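Local coordinates for glycoside Hydrolase (PDB 5T99), which binds the sugar mimic galacto-isofagomine in its pocket and, as a family 2 glycoside hydrolase, probably hydrolyses galactose-containing chains in agarose breakdown, at residues N326-R332 against K728-Y732; Y169-W173 against P351-E355. All coordinates share one frame; numbering follows the deposited sequence. Where two conformers were deposited one is given.

Overall arrangement
Each contact joins the TIM barrel to a different beta-rich domain. In contact 1 the start of helix 327-339 rests on strand 730-738 of the C-terminal region; in contact 2 the start of the next barrel helix, 354-363, meets the loop leading into strand 172-177 of the sugar-binding domain. Both helices begin at a capped residue. Contact 1 is almost wholly buried and joins a cation-pi stack to a capping asparagine's hydrogen bond, with ion pairs around it, whereas contact 2 is partly buried and rests on one arginine-to-carbonyl bond and a water. Their centres lie about 15 Å apart, and the two helices pack side by side between them, with V327 CG2 4.0 Å from E355 CG.

Contact 1 of 2, residues N326-R332 against K728-Y732; sequences NVRADER and KDLSY
A guanidinium laid flat on a tyrosine dominates this contact: the planes of R332 and Y732 are only 5° apart, their centres 3.7 Å from each other. The arginine runs extended from CG to NE, and a turn of -92° about chi4 then swings its flat end down over the ring. Its charge sits off-centre, a cation-pi contact, while R332 CD lies over the face, 3.4 Å from the Y732 centroid, as a CH-pi contact. R332 NH2 reaches past the ring to the carbonyl of C593, which limits how the stacked group can turn. At the far end of the ring, Y732 OH comes within 3.4 Å of A329 CB.

N326 is the N-cap of the helix and works in two directions. Its CG stands anti to the backbone N (chi1 -176°), pointing the amide at the other segment: OD1 takes the N-H of A329, while ND2 donates to K728 O at 3.0 Å. L730 CD1 fills in beside the amide, 3.4 Å from N326 OD1. On the other flank, the aliphatic part of R328 crosses D729, with R328 CB 3.5 Å from D729 OD1. This carboxylate takes the N-H of L730 and pairs with R720. R328 itself bends at chi2; its NH1 bridges to E331 OE1, its NH2 pairs with D719, and its NE donates to a water 2.8 Å away, which also sits 2.6 Å from L730 O and links the two. The buried charge is probably spread over these partners.

Here the N-terminal turns of the first helix of a family 2 TIM barrel dock, from outside the barrel, on an antiparallel sheet of the C-terminal domain.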
ATOM      1  N   ASN A 326       3.430   7.382  -5.978  1.00 21.15           N
ATOM      2  CA  ASN A 326       3.370   8.723  -5.428  1.00 20.88           C
ATOM      3  C   ASN A 326       3.398   8.632  -3.905  1.00 20.12           C
ATOM      4  O   ASN A 326       2.475   8.114  -3.284  1.00 20.28           O
ATOM      5  CB  ASN A 326       2.118   9.442  -5.922  1.00 21.13           C
ATOM      6  CG  ASN A 326       2.055  10.884  -5.464  1.00 21.15           C
ATOM      7  OD1 ASN A 326       1.907  11.175  -4.264  1.00 20.50           O
ATOM      8  ND2 ASN A 326       2.150  11.803  -6.419  1.00 21.38           N
ATOM      9  N   VAL A 327       4.449   9.186  -3.315  1.00 20.01           N
ATOM     10  CA  VAL A 327       4.719   9.041  -1.881  1.00 19.52           C
ATOM     11  C   VAL A 327       3.573   9.606  -1.036  1.00 19.24           C
ATOM     12  O   VAL A 327       3.109   8.948  -0.106  1.00 19.80           O
ATOM     13  CB  VAL A 327       6.080   9.698  -1.496  1.00 18.91           C
ATOM     14  CG1 VAL A 327       6.299   9.689   0.020  1.00 18.52           C
ATOM     15  CG2 VAL A 327       7.227   8.996  -2.212  1.00 18.60           C
ATOM     16  N   ARG A 328       3.122  10.816  -1.360  1.00 19.34           N
ATOM     17  CA  ARG A 328       2.031  11.446  -0.601  1.00 18.91           C
ATOM     18  C   ARG A 328       0.724  10.662  -0.669  1.00 18.32           C
ATOM     19  O   ARG A 328       0.049  10.503   0.354  1.00 18.41           O
ATOM     20  CB  ARG A 328       1.807  12.903  -1.017  1.00 19.12           C
ATOM     21  CG  ARG A 328       0.642  13.608  -0.308  1.00 19.79           C
ATOM     22  CD  ARG A 328       0.691  13.541   1.226  1.00 20.38           C
ATOM     23  NE  ARG A 328      -0.603  13.882   1.823  1.00 21.15           N
ATOM     24  CZ  ARG A 328      -0.980  13.633   3.081  1.00 21.80           C
ATOM     25  NH1 ARG A 328      -0.180  13.008   3.946  1.00 21.89           N
ATOM     26  NH2 ARG A 328      -2.196  14.000   3.478  1.00 22.21           N
ATOM     27  N   ALA A 329       0.375  10.157  -1.851  1.00 17.79           N
ATOM     28  CA  ALA A 329      -0.822   9.311  -1.991  1.00 17.91           C
ATOM     29  C   ALA A 329      -0.784   8.122  -1.031  1.00 17.50           C
ATOM     30  O   ALA A 329      -1.763   7.858  -0.335  1.00 16.75           O
ATOM     31  CB  ALA A 329      -0.970   8.816  -3.428  1.00 18.29           C
ATOM     32  N   ASP A 330       0.356   7.424  -1.000  1.00 17.43           N
ATOM     33  CA  ASP A 330       0.552   6.280  -0.083  1.00 17.62           C
ATOM     34  C   ASP A 330       0.535   6.718   1.382  1.00 17.25           C
ATOM     35  O   ASP A 330      -0.127   6.088   2.202  1.00 17.18           O
ATOM     36  CB  ASP A 330       1.858   5.514  -0.379  1.00 17.62           C
ATOM     37  CG  ASP A 330       1.748   4.546  -1.563  1.00 17.55           C
ATOM     38  OD1 ASP A 330       0.654   4.280  -2.067  1.00 17.84           O
ATOM     39  OD2 ASP A 330       2.785   4.015  -1.984  1.00 18.34           O
ATOM     40  N   GLU A 331       1.238   7.801   1.701  1.00 17.15           N
ATOM     41  CA  GLU A 331       1.269   8.316   3.067  1.00 17.28           C
ATOM     42  C   GLU A 331      -0.142   8.604   3.589  1.00 17.18           C
ATOM     43  O   GLU A 331      -0.509   8.173   4.675  1.00 16.57           O
ATOM     44  CB  GLU A 331       2.130   9.577   3.153  1.00 17.28           C
ATOM     45  CG  GLU A 331       2.405  10.027   4.583  1.00 17.38           C
ATOM     46  CD  GLU A 331       3.132  11.360   4.664  1.00 17.89           C
ATOM     47  OE1 GLU A 331       2.810  12.297   3.897  1.00 16.89           O
ATOM     48  OE2 GLU A 331       4.022  11.471   5.529  1.00 18.93           O
ATOM     49  N   ARG A 332      -0.921   9.327   2.794  1.00 17.79           N
ATOM     50  CA  ARG A 332      -2.316   9.635   3.121  1.00 18.11           C
ATOM     51  C   ARG A 332      -3.131   8.368   3.375  1.00 18.19           C
ATOM     52  O   ARG A 332      -3.825   8.256   4.401  1.00 18.92           O
ATOM     53  CB  ARG A 332      -2.949  10.445   1.993  1.00 18.44           C
ATOM     54  CG  ARG A 332      -4.429  10.730   2.156  1.00 19.06           C
ATOM     55  CD  ARG A 332      -4.890  11.670   1.066  1.00 19.08           C
ATOM     56  NE  ARG A 332      -6.330  11.875   1.076  1.00 19.27           N
ATOM     57  CZ  ARG A 332      -7.227  11.169   0.384  1.00 19.81           C
ATOM     58  NH1 ARG A 332      -6.876  10.141  -0.399  1.00 19.65           N
ATOM     59  NH2 ARG A 332      -8.510  11.507   0.475  1.00 19.98           N
ATOM     60  N   LYS A 728       5.653  16.586  -7.353  0.50 22.50           N
ATOM     61  CA  LYS A 728       5.061  15.285  -7.015  0.50 22.08           C
ATOM     62  C   LYS A 728       4.020  15.359  -5.880  0.50 21.45           C
ATOM     63  O   LYS A 728       3.024  14.620  -5.892  0.50 20.98           O
ATOM     64  CB  LYS A 728       6.191  14.313  -6.646  0.50 21.78           C
ATOM     65  CG  LYS A 728       7.386  14.394  -7.592  0.50 21.69           C
ATOM     66  CD  LYS A 728       8.572  13.556  -7.123  0.50 21.54           C
ATOM     67  CE  LYS A 728       9.307  14.195  -5.948  0.50 21.22           C
ATOM     68  NZ  LYS A 728      10.508  13.414  -5.527  0.50 20.97           N
ATOM     69  N   ASP A 729       4.251  16.247  -4.915  1.00 21.03           N
ATOM     70  CA  ASP A 729       3.415  16.367  -3.717  1.00 20.86           C
ATOM     71  C   ASP A 729       2.019  16.889  -4.026  1.00 20.86           C
ATOM     72  O   ASP A 729       1.836  17.663  -4.961  1.00 21.42           O
ATOM     73  CB  ASP A 729       4.114  17.317  -2.733  1.00 21.22           C
ATOM     74  CG  ASP A 729       3.645  17.158  -1.319  1.00 21.36           C
ATOM     75  OD1 ASP A 729       2.933  16.166  -1.002  1.00 20.78           O
ATOM     76  OD2 ASP A 729       4.006  18.042  -0.504  1.00 20.48           O
ATOM     77  N   LEU A 730       1.046  16.466  -3.221  1.00 20.57           N
ATOM     78  CA  LEU A 730      -0.368  16.648  -3.514  1.00 20.15           C
ATOM     79  C   LEU A 730      -1.094  17.311  -2.362  1.00 19.83           C
ATOM     80  O   LEU A 730      -0.731  17.109  -1.212  1.00 20.01           O
ATOM     81  CB  LEU A 730      -1.031  15.283  -3.736  1.00 20.37           C
ATOM     82  CG  LEU A 730      -0.412  14.313  -4.741  1.00 20.97           C
ATOM     83  CD1 LEU A 730      -1.025  12.928  -4.603  1.00 21.39           C
ATOM     84  CD2 LEU A 730      -0.590  14.834  -6.159  1.00 21.16           C
ATOM     85  N   SER A 731      -2.128  18.084  -2.672  1.00 19.88           N
ATOM     86  CA  SER A 731      -3.158  18.410  -1.689  1.00 20.80           C
ATOM     87  C   SER A 731      -4.430  17.698  -2.109  1.00 20.89           C
ATOM     88  O   SER A 731      -4.812  17.746  -3.269  1.00 21.64           O
ATOM     89  CB  SER A 731      -3.401  19.916  -1.573  1.00 21.10           C
ATOM     90  OG  SER A 731      -4.178  20.211  -0.407  1.00 21.11           O
ATOM     91  N   TYR A 732      -5.051  17.005  -1.161  1.00 21.81           N
ATOM     92  CA  TYR A 732      -6.346  16.347  -1.351  1.00 22.09           C
ATOM     93  C   TYR A 732      -7.444  17.247  -0.772  1.00 22.53           C
ATOM     94  O   TYR A 732      -7.605  17.343   0.455  1.00 22.00           O
ATOM     95  CB  TYR A 732      -6.374  14.979  -0.656  1.00 21.63           C
ATOM     96  CG  TYR A 732      -5.675  13.876  -1.421  1.00 22.16           C
ATOM     97  CD1 TYR A 732      -6.403  12.927  -2.153  1.00 21.77           C
ATOM     98  CD2 TYR A 732      -4.285  13.771  -1.413  1.00 22.05           C
ATOM     99  CE1 TYR A 732      -5.762  11.910  -2.847  1.00 21.78           C
ATOM    100  CE2 TYR A 732      -3.640  12.755  -2.107  1.00 22.46           C
ATOM    101  CZ  TYR A 732      -4.376  11.827  -2.818  1.00 22.02           C
ATOM    102  OH  TYR A 732      -3.708  10.830  -3.493  1.00 21.96           O
TER
HETATM  103  O   HOH W   1      -1.951  16.202   0.874  1.00 22.22           O

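Contact 2 of 2, residues Y169-W173 against P351-E355; sequences YRNVW and PPSPE
The capped start of barrel helix 354-363, entered through P351 and P352, is met by R170 from the sugar-binding domain. The arginine is extended from CG to NE (chi2 -170°), which carries its flat end across to the P351-P352 backbone. NH2 of R170 donates to P351 O at 2.8 Å; the acceptor lies in the guanidinium plane, although the donor stands above the carbonyl plane, off the lone pairs. Over one face lie P352 O and the backbone N of S353; Y169 OH sits over the opposite face, and NH1 is held by the carbonyls of Y130 and D108. S353 is the helix N-cap, its OG bonded to F356 N, and its CB packs 3.7 Å from R170 NE. An alanine replacing R170 is likely to leave P351 O and the Y130 and D108 carbonyls without this donor, and to open a gap between Y169 and the P351-P352 backbone. Where strand 172-177 of the antiparallel sheet begins, a water bridges the domains: it accepts from N171 N (3.0 Å) and lies 2.7 Å from E355 OE1. Farther along, E355 OE2 approaches the edge of W173, 4.2 Å from CZ2, while W173 NE1 bonds to D108 OD2.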
ATOM      1  N   TYR A 169       5.540   2.167 -14.100  1.00 18.67           N
ATOM      2  CA  TYR A 169       4.731   2.725 -13.013  1.00 18.62           C
ATOM      3  C   TYR A 169       5.493   2.945 -11.695  1.00 19.22           C
ATOM      4  O   TYR A 169       4.923   3.481 -10.722  1.00 19.13           O
ATOM      5  CB  TYR A 169       3.506   1.825 -12.764  1.00 18.84           C
ATOM      6  CG  TYR A 169       3.787   0.525 -12.014  1.00 19.22           C
ATOM      7  CD1 TYR A 169       3.348   0.338 -10.701  1.00 19.42           C
ATOM      8  CD2 TYR A 169       4.489  -0.525 -12.620  1.00 19.25           C
ATOM      9  CE1 TYR A 169       3.615  -0.847 -10.013  1.00 19.42           C
ATOM     10  CE2 TYR A 169       4.755  -1.699 -11.951  1.00 19.14           C
ATOM     11  CZ  TYR A 169       4.328  -1.861 -10.648  1.00 19.17           C
ATOM     12  OH  TYR A 169       4.609  -3.039  -9.992  1.00 18.73           O
ATOM     13  N   ARG A 170       6.754   2.510 -11.641  1.00 19.23           N
ATOM     14  CA  ARG A 170       7.618   2.744 -10.473  1.00 19.62           C
ATOM     15  C   ARG A 170       8.885   3.447 -10.914  1.00 19.68           C
ATOM     16  O   ARG A 170       9.177   3.524 -12.113  1.00 20.18           O
ATOM     17  CB  ARG A 170       7.972   1.428  -9.772  1.00 19.80           C
ATOM     18  CG  ARG A 170       6.791   0.711  -9.126  1.00 19.73           C
ATOM     19  CD  ARG A 170       7.273  -0.431  -8.254  1.00 19.43           C
ATOM     20  NE  ARG A 170       6.164  -1.156  -7.626  1.00 18.91           N
ATOM     21  CZ  ARG A 170       6.207  -2.428  -7.227  1.00 18.57           C
ATOM     22  NH1 ARG A 170       7.303  -3.175  -7.403  1.00 18.69           N
ATOM     23  NH2 ARG A 170       5.124  -2.981  -6.680  1.00 18.57           N
ATOM     24  N   ASN A 171       9.647   3.944  -9.941  1.00 19.42           N
ATOM     25  CA  ASN A 171      10.809   4.776 -10.237  1.00 19.09           C
ATOM     26  C   ASN A 171      11.891   4.009 -10.996  1.00 18.97           C
ATOM     27  O   ASN A 171      11.953   2.772 -10.962  1.00 17.86           O
ATOM     28  CB  ASN A 171      11.403   5.368  -8.958  1.00 19.31           C
ATOM     29  CG  ASN A 171      10.444   6.280  -8.217  1.00 19.40           C
ATOM     30  OD1 ASN A 171      10.184   6.078  -7.027  1.00 21.00           O
ATOM     31  ND2 ASN A 171       9.917   7.282  -8.899  1.00 18.70           N
ATOM     32  N   VAL A 172      12.729   4.777 -11.686  1.00 19.53           N
ATOM     33  CA  VAL A 172      13.855   4.260 -12.451  1.00 20.08           C
ATOM     34  C   VAL A 172      15.102   4.957 -11.927  1.00 20.49           C
ATOM     35  O   VAL A 172      15.052   6.145 -11.610  1.00 20.80           O
ATOM     36  CB  VAL A 172      13.657   4.517 -13.962  1.00 20.60           C
ATOM     37  CG1 VAL A 172      14.815   3.949 -14.770  1.00 21.13           C
ATOM     38  CG2 VAL A 172      12.345   3.893 -14.436  1.00 20.86           C
ATOM     39  N   TRP A 173      16.211   4.226 -11.836  1.00 20.72           N
ATOM     40  CA  TRP A 173      17.430   4.729 -11.192  1.00 21.56           C
ATOM     41  C   TRP A 173      18.668   4.554 -12.075  1.00 22.75           C
ATOM     42  O   TRP A 173      18.846   3.511 -12.693  1.00 23.78           O
ATOM     43  CB  TRP A 173      17.646   4.025  -9.848  1.00 20.89           C
ATOM     44  CG  TRP A 173      16.479   4.183  -8.949  1.00 20.39           C
ATOM     45  CD1 TRP A 173      15.443   3.316  -8.804  1.00 20.26           C
ATOM     46  CD2 TRP A 173      16.185   5.305  -8.110  1.00 20.25           C
ATOM     47  NE1 TRP A 173      14.533   3.812  -7.915  1.00 20.51           N
ATOM     48  CE2 TRP A 173      14.960   5.035  -7.471  1.00 20.20           C
ATOM     49  CE3 TRP A 173      16.840   6.513  -7.836  1.00 20.24           C
ATOM     50  CZ2 TRP A 173      14.373   5.921  -6.562  1.00 20.14           C
ATOM     51  CZ3 TRP A 173      16.255   7.406  -6.934  1.00 20.31           C
ATOM     52  CH2 TRP A 173      15.035   7.095  -6.300  1.00 20.51           C
ATOM     53  N   PRO A 351       4.483  -7.944  -4.428  1.00 16.39           N
ATOM     54  CA  PRO A 351       5.341  -6.956  -3.783  1.00 16.30           C
ATOM     55  C   PRO A 351       4.852  -5.526  -4.035  1.00 15.99           C
ATOM     56  O   PRO A 351       4.458  -5.209  -5.157  1.00 15.51           O
ATOM     57  CB  PRO A 351       6.699  -7.176  -4.460  1.00 16.46           C
ATOM     58  CG  PRO A 351       6.677  -8.608  -4.872  1.00 16.31           C
ATOM     59  CD  PRO A 351       5.250  -8.876  -5.270  1.00 16.21           C
ATOM     60  N   PRO A 352       4.885  -4.667  -2.999  1.00 15.78           N
ATOM     61  CA  PRO A 352       4.564  -3.264  -3.189  1.00 15.36           C
ATOM     62  C   PRO A 352       5.784  -2.502  -3.685  1.00 15.13           C
ATOM     63  O   PRO A 352       6.826  -3.095  -3.966  1.00 15.32           O
ATOM     64  CB  PRO A 352       4.181  -2.824  -1.788  1.00 15.58           C
ATOM     65  CG  PRO A 352       5.080  -3.630  -0.914  1.00 15.73           C
ATOM     66  CD  PRO A 352       5.289  -4.940  -1.606  1.00 15.81           C
ATOM     67  N   SER A 353       5.653  -1.194  -3.814  1.00 14.96           N
ATOM     68  CA  SER A 353       6.786  -0.357  -4.185  1.00 14.71           C
ATOM     69  C   SER A 353       7.714  -0.241  -2.975  1.00 14.59           C
ATOM     70  O   SER A 353       7.257  -0.409  -1.837  1.00 15.06           O
ATOM     71  CB  SER A 353       6.296   1.021  -4.581  1.00 14.41           C
ATOM     72  OG  SER A 353       5.705   1.632  -3.467  1.00 14.65           O
ATOM     73  N   PRO A 354       9.011   0.026  -3.199  1.00 14.37           N
ATOM     74  CA  PRO A 354       9.883   0.311  -2.052  1.00 14.40           C
ATOM     75  C   PRO A 354       9.383   1.488  -1.205  1.00 14.07           C
ATOM     76  O   PRO A 354       9.433   1.432   0.026  1.00 13.75           O
ATOM     77  CB  PRO A 354      11.228   0.646  -2.701  1.00 14.58           C
ATOM     78  CG  PRO A 354      11.193  -0.038  -4.033  1.00 14.54           C
ATOM     79  CD  PRO A 354       9.761   0.021  -4.469  1.00 14.55           C
ATOM     80  N   GLU A 355       8.864   2.518  -1.872  1.00 14.04           N
ATOM     81  CA  GLU A 355       8.394   3.738  -1.201  1.00 13.83           C
ATOM     82  C   GLU A 355       7.282   3.417  -0.212  1.00 13.56           C
ATOM     83  O   GLU A 355       7.265   3.938   0.916  1.00 13.26           O
ATOM     84  CB  GLU A 355       7.920   4.794  -2.219  1.00 14.03           C
ATOM     85  CG  GLU A 355       9.048   5.495  -2.991  1.00 13.96           C
ATOM     86  CD  GLU A 355       9.677   4.637  -4.080  1.00 14.22           C
ATOM     87  OE1 GLU A 355       9.026   3.661  -4.543  1.00 13.29           O
ATOM     88  OE2 GLU A 355      10.837   4.935  -4.466  1.00 14.61           O
TER
HETATM   89  O   HOH W   2       9.662   2.980  -7.100  1.00 21.73           O